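Local coordinates for alanine racemase (Acinetobacter baumannii, PDB 4QHR), which belongs to the alanine racemase family and pairs an N-terminal TIM-barrel-type domain with a C-terminal domain built largely of beta strands, at residues A[240-245]-A[266-271]; A[82-87]-A[108-113]. One frame throughout, in Å; residues are numbered along the deposited sequence.

Interaction 1 (A[240-245]-A[266-271]); sequences IIALNH and IAIVSI
Ile241 and Ala242 both face Ile268 across an antiparallel strand pair, which defines a classic beta bulge. The evidence is in the register: Ile240 pairs with Val269 at a non-hydrogen-bonded position, yet the next bridge joins Ala242, not Ile241, to Ile268. Two backbone bonds clasp Ile268, its O accepting from Ile241 N at 2.7 Å and its N donating to Ala242 O at 2.8 Å. Beyond the bulge the pairing is regular again, with Asn244 and Ile266 exchanging two bonds; the one from Asn244 N to Ile266 O is the more bent, 143° at the hydrogen.

The extra residue of the bulge lays its side chain alongside the Ile268 carbonyl. With chi1 at 61°, Ile241 CG1 is wedged between its own backbone N and carbonyl carbon and comes to 3.4 Å from Ile268 O, beside the bond that this oxygen accepts. The Ile241 chain lies aslant that of Ile268, Ile241 CG1 approaching Ile268 CG2 at 3.9 Å, while Ile241 CG2 reaches Ser270 CB at 3.7 Å. Ala242 meets Ile268 on the face they share, CB against CB.

On the opposite face, Ala267 CB is the common meeting point. Ile240 CD1 touches it at 3.7 Å, as does Leu243 CD2, so two longer chains converge on one methyl. Val320 of strand 319-321 extends this apolar layer against Ile240 and Val269.

The chemistry thus divides in two: backbone hydrogen bonds fix the alignment of strands 234-246 and 264-269, while the side-chain contacts between them are mainly apolar, with Asn244 among the residues on the Ala242 face. The second subunit packs on that side, its Leu133 on Ala242 and its Arg132 on Ile268, and also on Ile241 of the bulge.

Interaction 2 (A[82-87]-A[108-113]); sequences FSEDEM and LIKHKQ
Met87 lays its CB over one face of the His111 imidazole, a CH-pi contact 3.8 Å from the ring centroid and only 13° off the normal. This is the compact half of the contact. The ring is held from its own side as well, because ND1 is hydrogen-bonded to Trp107 O one turn back in helix 102-110. Past CB the Met87 chain folds at chi2 and chi3, which brings CE to 3.9 Å from Leu108 CD1; Tyr115 packs on both residues and continues the apolar patch.

The other half is polar and partly exposed. Glu84 reaches across with CG anti to its backbone N (chi1 -170°) and the chain extended beyond, and Lys110 NZ donates to the syn lone pair of Glu84 OE2 at 2.6 Å, a hydrogen bond within a salt bridge. The same oxygen stands near the plane of the imidazole at its edge, 3.0 Å from His111 CE1, with carboxylate and ring planes 72° apart. The loose side is Lys110, which is exposed, loses only 22 Å² to the other segment and centres its contact on this one carboxylate oxygen.

His111 sits at the junction where helix 102-110 ends and helix 112-117 starts. The contact therefore sets that junction against the loop before helix 87-92 and the helix's first residue, Met87, while Leu147 of helix 139-149 packs on Leu108.

Following the chain from the N terminus, interaction 2 comes first: residues 82-87 follow strand 75-77, and their contact with 108-113 closes a loop containing strand 95-99 and most of helices 87-92 and 102-110, tying a loop and helix start to a helix-helix junction in the N-terminal, TIM-barrel-type domain. Interaction 1 opens well after that loop has closed; it encloses a helix-free excursion holding strands 251-252 and 258-259, and joins antiparallel neighbours 234-246 and 264-269 in the mixed sheet of the C-terminal domain. The two loops are in series, neither nested nor crossed. Their centres lie about 56 Å apart on opposite sides of the chain's centre, and each contact also touches the second subunit.

Interaction 1 (A[240-245]-A[266-271])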
ATOM      1  N   ILE A 240     -11.173  -0.669  18.020  1.00  9.76           N
ATOM      2  CA  ILE A 240     -12.328  -1.576  18.008  1.00  9.92           C
ATOM      3  C   ILE A 240     -13.637  -0.846  17.723  1.00  9.56           C
ATOM      4  O   ILE A 240     -13.986   0.088  18.408  1.00  9.35           O
ATOM      5  CB  ILE A 240     -12.415  -2.391  19.298  1.00 10.04           C
ATOM      6  CG1 ILE A 240     -11.246  -3.372  19.285  1.00 10.38           C
ATOM      7  CG2 ILE A 240     -13.756  -3.129  19.339  1.00 10.04           C
ATOM      8  CD1 ILE A 240     -11.045  -4.175  20.564  1.00 10.74           C
ATOM      9  N   ILE A 241     -14.353  -1.298  16.702  1.00  9.27           N
ATOM     10  CA  ILE A 241     -15.599  -0.665  16.254  1.00  9.69           C
ATOM     11  C   ILE A 241     -16.852  -1.510  16.480  1.00 10.10           C
ATOM     12  O   ILE A 241     -17.972  -0.995  16.347  1.00  9.77           O
ATOM     13  CB  ILE A 241     -15.494  -0.221  14.776  1.00  9.53           C
ATOM     14  CG1 ILE A 241     -15.243  -1.385  13.812  1.00  9.72           C
ATOM     15  CG2 ILE A 241     -14.363   0.796  14.635  1.00  9.50           C
ATOM     16  CD1 ILE A 241     -15.435  -1.041  12.338  1.00  9.75           C
ATOM     17  N   ALA A 242     -16.663  -2.797  16.779  1.00 10.31           N
ATOM     18  CA  ALA A 242     -17.764  -3.714  17.077  1.00 11.00           C
ATOM     19  C   ALA A 242     -17.306  -4.901  17.903  1.00 11.88           C
ATOM     20  O   ALA A 242     -16.175  -5.364  17.758  1.00 11.32           O
ATOM     21  CB  ALA A 242     -18.434  -4.225  15.799  1.00 10.87           C
ATOM     22  N   LEU A 243     -18.214  -5.393  18.758  1.00 12.49           N
ATOM     23  CA  LEU A 243     -17.970  -6.571  19.556  1.00 14.60           C
ATOM     24  C   LEU A 243     -19.029  -7.630  19.292  1.00 15.44           C
ATOM     25  O   LEU A 243     -20.208  -7.294  19.120  1.00 15.84           O
ATOM     26  CB  LEU A 243     -17.966  -6.194  21.034  1.00 15.40           C
ATOM     27  CG  LEU A 243     -16.757  -5.329  21.352  1.00 15.57           C
ATOM     28  CD1 LEU A 243     -16.927  -4.707  22.712  1.00 16.55           C
ATOM     29  CD2 LEU A 243     -15.483  -6.168  21.297  1.00 15.50           C
ATOM     30  N   ASN A 244     -18.624  -8.893  19.290  1.00 16.75           N
ATOM     31  CA  ASN A 244     -19.514  -9.949  18.868  1.00 18.53           C
ATOM     32  C   ASN A 244     -19.202 -11.225  19.619  1.00 19.88           C
ATOM     33  O   ASN A 244     -18.069 -11.660  19.629  1.00 18.26           O
ATOM     34  CB  ASN A 244     -19.359 -10.097  17.345  1.00 20.28           C
ATOM     35  CG  ASN A 244     -20.306 -11.090  16.705  1.00 22.49           C
ATOM     36  OD1 ASN A 244     -19.966 -11.718  15.684  1.00 26.07           O
ATOM     37  ND2 ASN A 244     -21.490 -11.241  17.255  1.00 23.12           N
ATOM     38  N   HIS A 245     -20.197 -11.815  20.285  1.00 22.14           N
ATOM     39  CA  HIS A 245     -19.986 -13.143  20.918  1.00 25.28           C
ATOM     40  C   HIS A 245     -20.511 -14.190  19.938  1.00 25.89           C
ATOM     41  O   HIS A 245     -21.680 -14.116  19.553  1.00 25.67           O
ATOM     42  CB  HIS A 245     -20.712 -13.271  22.251  1.00 27.06           C
ATOM     43  CG  HIS A 245     -20.568 -14.626  22.874  1.00 29.24           C
ATOM     44  ND1 HIS A 245     -19.417 -15.029  23.527  1.00 32.08           N
ATOM     45  CD2 HIS A 245     -21.419 -15.685  22.925  1.00 30.25           C
ATOM     46  CE1 HIS A 245     -19.568 -16.273  23.961  1.00 31.44           C
ATOM     47  NE2 HIS A 245     -20.773 -16.691  23.608  1.00 31.51           N
ATOM     48  N   ILE A 266     -15.261 -11.784  19.609  1.00 15.38           N
ATOM     49  CA  ILE A 266     -14.625 -11.262  18.408  1.00 14.46           C
ATOM     50  C   ILE A 266     -14.732  -9.777  18.492  1.00 12.36           C
ATOM     51  O   ILE A 266     -15.754  -9.275  18.912  1.00 10.92           O
ATOM     52  CB  ILE A 266     -15.430 -11.683  17.160  1.00 14.88           C
ATOM     53  CG1 ILE A 266     -15.376 -13.209  17.021  1.00 15.36           C
ATOM     54  CG2 ILE A 266     -14.875 -11.041  15.898  1.00 15.49           C
ATOM     55  CD1 ILE A 266     -13.977 -13.801  17.075  1.00 15.67           C
ATOM     56  N   ALA A 267     -13.682  -9.070  18.109  1.00 11.29           N
ATOM     57  CA  ALA A 267     -13.821  -7.623  17.912  1.00 10.88           C
ATOM     58  C   ALA A 267     -13.525  -7.283  16.437  1.00 10.68           C
ATOM     59  O   ALA A 267     -12.675  -7.909  15.805  1.00 10.00           O
ATOM     60  CB  ALA A 267     -12.877  -6.889  18.814  1.00 11.28           C
ATOM     61  N   ILE A 268     -14.238  -6.284  15.923  1.00  9.99           N
ATOM     62  CA  ILE A 268     -13.947  -5.751  14.626  1.00 10.33           C
ATOM     63  C   ILE A 268     -13.127  -4.475  14.819  1.00  9.78           C
ATOM     64  O   ILE A 268     -13.432  -3.610  15.667  1.00  9.29           O
ATOM     65  CB  ILE A 268     -15.206  -5.508  13.789  1.00 10.58           C
ATOM     66  CG1 ILE A 268     -16.075  -6.767  13.732  1.00 10.82           C
ATOM     67  CG2 ILE A 268     -14.822  -5.036  12.384  1.00 11.17           C
ATOM     68  CD1 ILE A 268     -15.375  -8.013  13.202  1.00 10.91           C
ATOM     69  N   VAL A 269     -12.065  -4.364  14.010  1.00  9.15           N
ATOM     70  CA  VAL A 269     -11.136  -3.269  14.107  1.00  8.73           C
ATOM     71  C   VAL A 269     -11.174  -2.435  12.827  1.00  8.02           C
ATOM     72  O   VAL A 269     -11.309  -2.988  11.732  1.00  8.19           O
ATOM     73  CB  VAL A 269      -9.710  -3.814  14.293  1.00  9.13           C
ATOM     74  CG1 VAL A 269      -8.704  -2.695  14.292  1.00  9.02           C
ATOM     75  CG2 VAL A 269      -9.622  -4.589  15.612  1.00  9.23           C
ATOM     76  N   SER A 270     -11.000  -1.125  12.963  1.00  7.30           N
ATOM     77  CA  SER A 270     -11.090  -0.227  11.863  1.00  6.77           C
ATOM     78  C   SER A 270      -9.756  -0.102  11.097  1.00  6.43           C
ATOM     79  O   SER A 270      -9.199   0.980  10.992  1.00  6.36           O
ATOM     80  CB  SER A 270     -11.551   1.159  12.312  1.00  6.57           C
ATOM     81  OG  SER A 270     -10.674   1.732  13.300  1.00  6.47           O
ATOM     82  N   ILE A 271      -9.308  -1.206  10.545  1.00  6.00           N
ATOM     83  CA  ILE A 271      -8.201  -1.170   9.572  1.00  5.87           C
ATOM     84  C   ILE A 271      -8.382  -2.287   8.583  1.00  5.86           C
ATOM     85  O   ILE A 271      -8.969  -3.324   8.945  1.00  6.03           O
ATOM     86  CB  ILE A 271      -6.872  -1.316  10.292  1.00  5.84           C
ATOM     87  CG1 ILE A 271      -5.799  -0.572   9.528  1.00  5.93           C
ATOM     88  CG2 ILE A 271      -6.458  -2.801  10.465  1.00  5.84           C
ATOM     89  CD1 ILE A 271      -5.907   0.926   9.679  1.00  5.93           C
TER

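Interaction 2 (A[82-87]-A[108-113])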
ATOM      1  N   PHE A  82      17.532  10.170 -14.926  1.00  9.01           N
ATOM      2  CA  PHE A  82      16.780   9.352 -15.870  1.00  9.73           C
ATOM      3  C   PHE A  82      16.665  10.024 -17.245  1.00 10.47           C
ATOM      4  O   PHE A  82      16.456   9.357 -18.244  1.00 10.71           O
ATOM      5  CB  PHE A  82      15.381   8.999 -15.267  1.00  9.65           C
ATOM      6  CG  PHE A  82      15.477   8.299 -13.947  1.00  9.24           C
ATOM      7  CD1 PHE A  82      15.570   9.028 -12.784  1.00  9.18           C
ATOM      8  CD2 PHE A  82      15.560   6.887 -13.872  1.00  9.34           C
ATOM      9  CE1 PHE A  82      15.711   8.390 -11.562  1.00  9.20           C
ATOM     10  CE2 PHE A  82      15.670   6.242 -12.663  1.00  9.23           C
ATOM     11  CZ  PHE A  82      15.745   6.985 -11.498  1.00  9.40           C
ATOM     12  N   SER A  83      16.812  11.329 -17.304  1.00 11.35           N
ATOM     13  CA  SER A  83      16.812  12.061 -18.564  1.00 12.58           C
ATOM     14  C   SER A  83      17.841  13.179 -18.438  1.00 12.82           C
ATOM     15  O   SER A  83      18.082  13.708 -17.317  1.00 12.01           O
ATOM     16  CB  SER A  83      15.382  12.571 -18.898  1.00 13.08           C
ATOM     17  OG  SER A  83      14.911  13.513 -17.933  1.00 15.39           O
ATOM     18  N   GLU A  84      18.428  13.599 -19.563  1.00 13.13           N
ATOM     19  CA  GLU A  84      19.491  14.631 -19.506  1.00 13.45           C
ATOM     20  C   GLU A  84      19.018  15.950 -18.896  1.00 13.13           C
ATOM     21  O   GLU A  84      19.775  16.621 -18.174  1.00 11.61           O
ATOM     22  CB  GLU A  84      20.113  14.900 -20.868  1.00 15.04           C
ATOM     23  CG  GLU A  84      21.349  15.773 -20.764  1.00 17.00           C
ATOM     24  CD  GLU A  84      21.817  16.255 -22.101  1.00 20.70           C
ATOM     25  OE1 GLU A  84      21.486  15.604 -23.131  1.00 22.83           O
ATOM     26  OE2 GLU A  84      22.528  17.289 -22.111  1.00 24.14           O
ATOM     27  N   ASP A  85      17.765  16.312 -19.160  1.00 13.12           N
ATOM     28  CA  ASP A  85      17.264  17.604 -18.635  1.00 13.67           C
ATOM     29  C   ASP A  85      17.219  17.682 -17.111  1.00 12.65           C
ATOM     30  O   ASP A  85      16.969  18.729 -16.565  1.00 13.55           O
ATOM     31  CB  ASP A  85      15.929  17.998 -19.284  1.00 13.79           C
ATOM     32  CG  ASP A  85      14.783  17.088 -18.916  1.00 14.44           C
ATOM     33  OD1 ASP A  85      14.919  16.133 -18.122  1.00 13.81           O
ATOM     34  OD2 ASP A  85      13.678  17.335 -19.497  1.00 15.63           O
ATOM     35  N   GLU A  86      17.443  16.582 -16.413  1.00 12.11           N
ATOM     36  CA  GLU A  86      17.619  16.633 -14.955  1.00 11.71           C
ATOM     37  C   GLU A  86      18.952  17.164 -14.527  1.00 12.00           C
ATOM     38  O   GLU A  86      19.081  17.621 -13.390  1.00 11.93           O
ATOM     39  CB  GLU A  86      17.417  15.250 -14.314  1.00 11.32           C
ATOM     40  CG  GLU A  86      16.060  14.597 -14.566  1.00 10.91           C
ATOM     41  CD  GLU A  86      16.040  13.170 -14.019  1.00 11.30           C
ATOM     42  OE1 GLU A  86      16.604  12.969 -12.925  1.00 12.21           O
ATOM     43  OE2 GLU A  86      15.478  12.268 -14.646  1.00 10.53           O
ATOM     44  N   MET A  87      19.971  17.110 -15.393  1.00 12.38           N
ATOM     45  CA  MET A  87      21.304  17.561 -15.015  1.00 12.50           C
ATOM     46  C   MET A  87      21.405  19.010 -14.502  1.00 11.91           C
ATOM     47  O   MET A  87      22.042  19.218 -13.460  1.00 11.53           O
ATOM     48  CB  MET A  87      22.332  17.332 -16.157  1.00 13.44           C
ATOM     49  CG  MET A  87      22.647  15.847 -16.381  1.00 14.38           C
ATOM     50  SD  MET A  87      23.302  15.000 -14.922  1.00 15.53           S
ATOM     51  CE  MET A  87      24.801  15.923 -14.693  1.00 15.87           C
ATOM     52  N   LEU A 108      26.981  13.515 -17.983  1.00 12.53           N
ATOM     53  CA  LEU A 108      27.777  14.117 -16.915  1.00 12.32           C
ATOM     54  C   LEU A 108      28.979  14.848 -17.495  1.00 13.38           C
ATOM     55  O   LEU A 108      29.286  15.988 -17.119  1.00 14.09           O
ATOM     56  CB  LEU A 108      28.262  13.046 -15.951  1.00 12.34           C
ATOM     57  CG  LEU A 108      29.143  13.606 -14.843  1.00 12.51           C
ATOM     58  CD1 LEU A 108      28.350  14.510 -13.871  1.00 12.47           C
ATOM     59  CD2 LEU A 108      29.773  12.470 -14.122  1.00 13.09           C
ATOM     60  N   ILE A 109      29.694  14.200 -18.396  1.00 13.99           N
ATOM     61  CA  ILE A 109      30.835  14.875 -19.075  1.00 15.09           C
ATOM     62  C   ILE A 109      30.369  16.116 -19.811  1.00 15.65           C
ATOM     63  O   ILE A 109      30.999  17.163 -19.751  1.00 16.12           O
ATOM     64  CB  ILE A 109      31.510  13.940 -20.102  1.00 14.96           C
ATOM     65  CG1 ILE A 109      32.199  12.779 -19.408  1.00 15.03           C
ATOM     66  CG2 ILE A 109      32.478  14.730 -21.025  1.00 15.68           C
ATOM     67  CD1 ILE A 109      33.285  13.141 -18.447  1.00 15.14           C
ATOM     68  N   LYS A 110      29.257  15.990 -20.496  1.00 16.92           N
ATOM     69  CA  LYS A 110      28.624  17.118 -21.126  1.00 18.96           C
ATOM     70  C   LYS A 110      28.449  18.293 -20.183  1.00 19.22           C
ATOM     71  O   LYS A 110      28.678  19.420 -20.612  1.00 19.66           O
ATOM     72  CB  LYS A 110      27.285  16.722 -21.731  1.00 21.48           C
ATOM     73  CG  LYS A 110      26.583  17.814 -22.530  1.00 24.74           C
ATOM     74  CD  LYS A 110      25.904  17.277 -23.800  1.00 26.97           C
ATOM     75  CE  LYS A 110      25.120  18.376 -24.531  1.00 29.35           C
ATOM     76  NZ  LYS A 110      23.781  18.657 -23.923  1.00 28.68           N
ATOM     77  N   HIS A 111      28.033  18.051 -18.930  1.00 16.97           N
ATOM     78  CA  HIS A 111      27.840  19.111 -17.933  1.00 16.78           C
ATOM     79  C   HIS A 111      28.972  19.213 -16.899  1.00 16.33           C
ATOM     80  O   HIS A 111      28.775  19.744 -15.819  1.00 15.47           O
ATOM     81  CB  HIS A 111      26.509  18.915 -17.198  1.00 17.25           C
ATOM     82  CG  HIS A 111      25.323  19.013 -18.097  1.00 17.74           C
ATOM     83  ND1 HIS A 111      24.858  17.936 -18.816  1.00 18.20           N
ATOM     84  CD2 HIS A 111      24.547  20.064 -18.440  1.00 16.70           C
ATOM     85  CE1 HIS A 111      23.823  18.313 -19.547  1.00 17.33           C
ATOM     86  NE2 HIS A 111      23.609  19.595 -19.329  1.00 17.96           N
ATOM     87  N   LYS A 112      30.168  18.788 -17.260  1.00 16.30           N
ATOM     88  CA  LYS A 112      31.238  18.666 -16.280  1.00 17.89           C
ATOM     89  C   LYS A 112      31.646  19.982 -15.607  1.00 18.32           C
ATOM     90  O   LYS A 112      31.865  20.014 -14.413  1.00 16.50           O
ATOM     91  CB  LYS A 112      32.447  17.967 -16.902  1.00 19.26           C
ATOM     92  CG  LYS A 112      33.309  18.838 -17.788  1.00 21.26           C
ATOM     93  CD  LYS A 112      34.437  18.021 -18.368  1.00 24.12           C
ATOM     94  CE  LYS A 112      35.204  18.775 -19.443  1.00 26.19           C
ATOM     95  NZ  LYS A 112      35.602  17.803 -20.517  1.00 28.94           N
ATOM     96  N   GLN A 113      31.738  21.078 -16.355  1.00 19.58           N
ATOM     97  CA  GLN A 113      32.256  22.309 -15.726  1.00 21.04           C
ATOM     98  C   GLN A 113      31.358  22.822 -14.587  1.00 18.91           C
ATOM     99  O   GLN A 113      31.852  23.040 -13.473  1.00 17.99           O
ATOM    100  CB  GLN A 113      32.628  23.365 -16.760  1.00 24.75           C
ATOM    101  CG  GLN A 113      34.042  23.040 -17.305  1.00 28.97           C
ATOM    102  CD  GLN A 113      34.414  23.663 -18.638  1.00 33.70           C
ATOM    103  OE1 GLN A 113      35.428  23.276 -19.232  1.00 39.72           O
ATOM    104  NE2 GLN A 113      33.613  24.612 -19.132  1.00 35.28           N
TER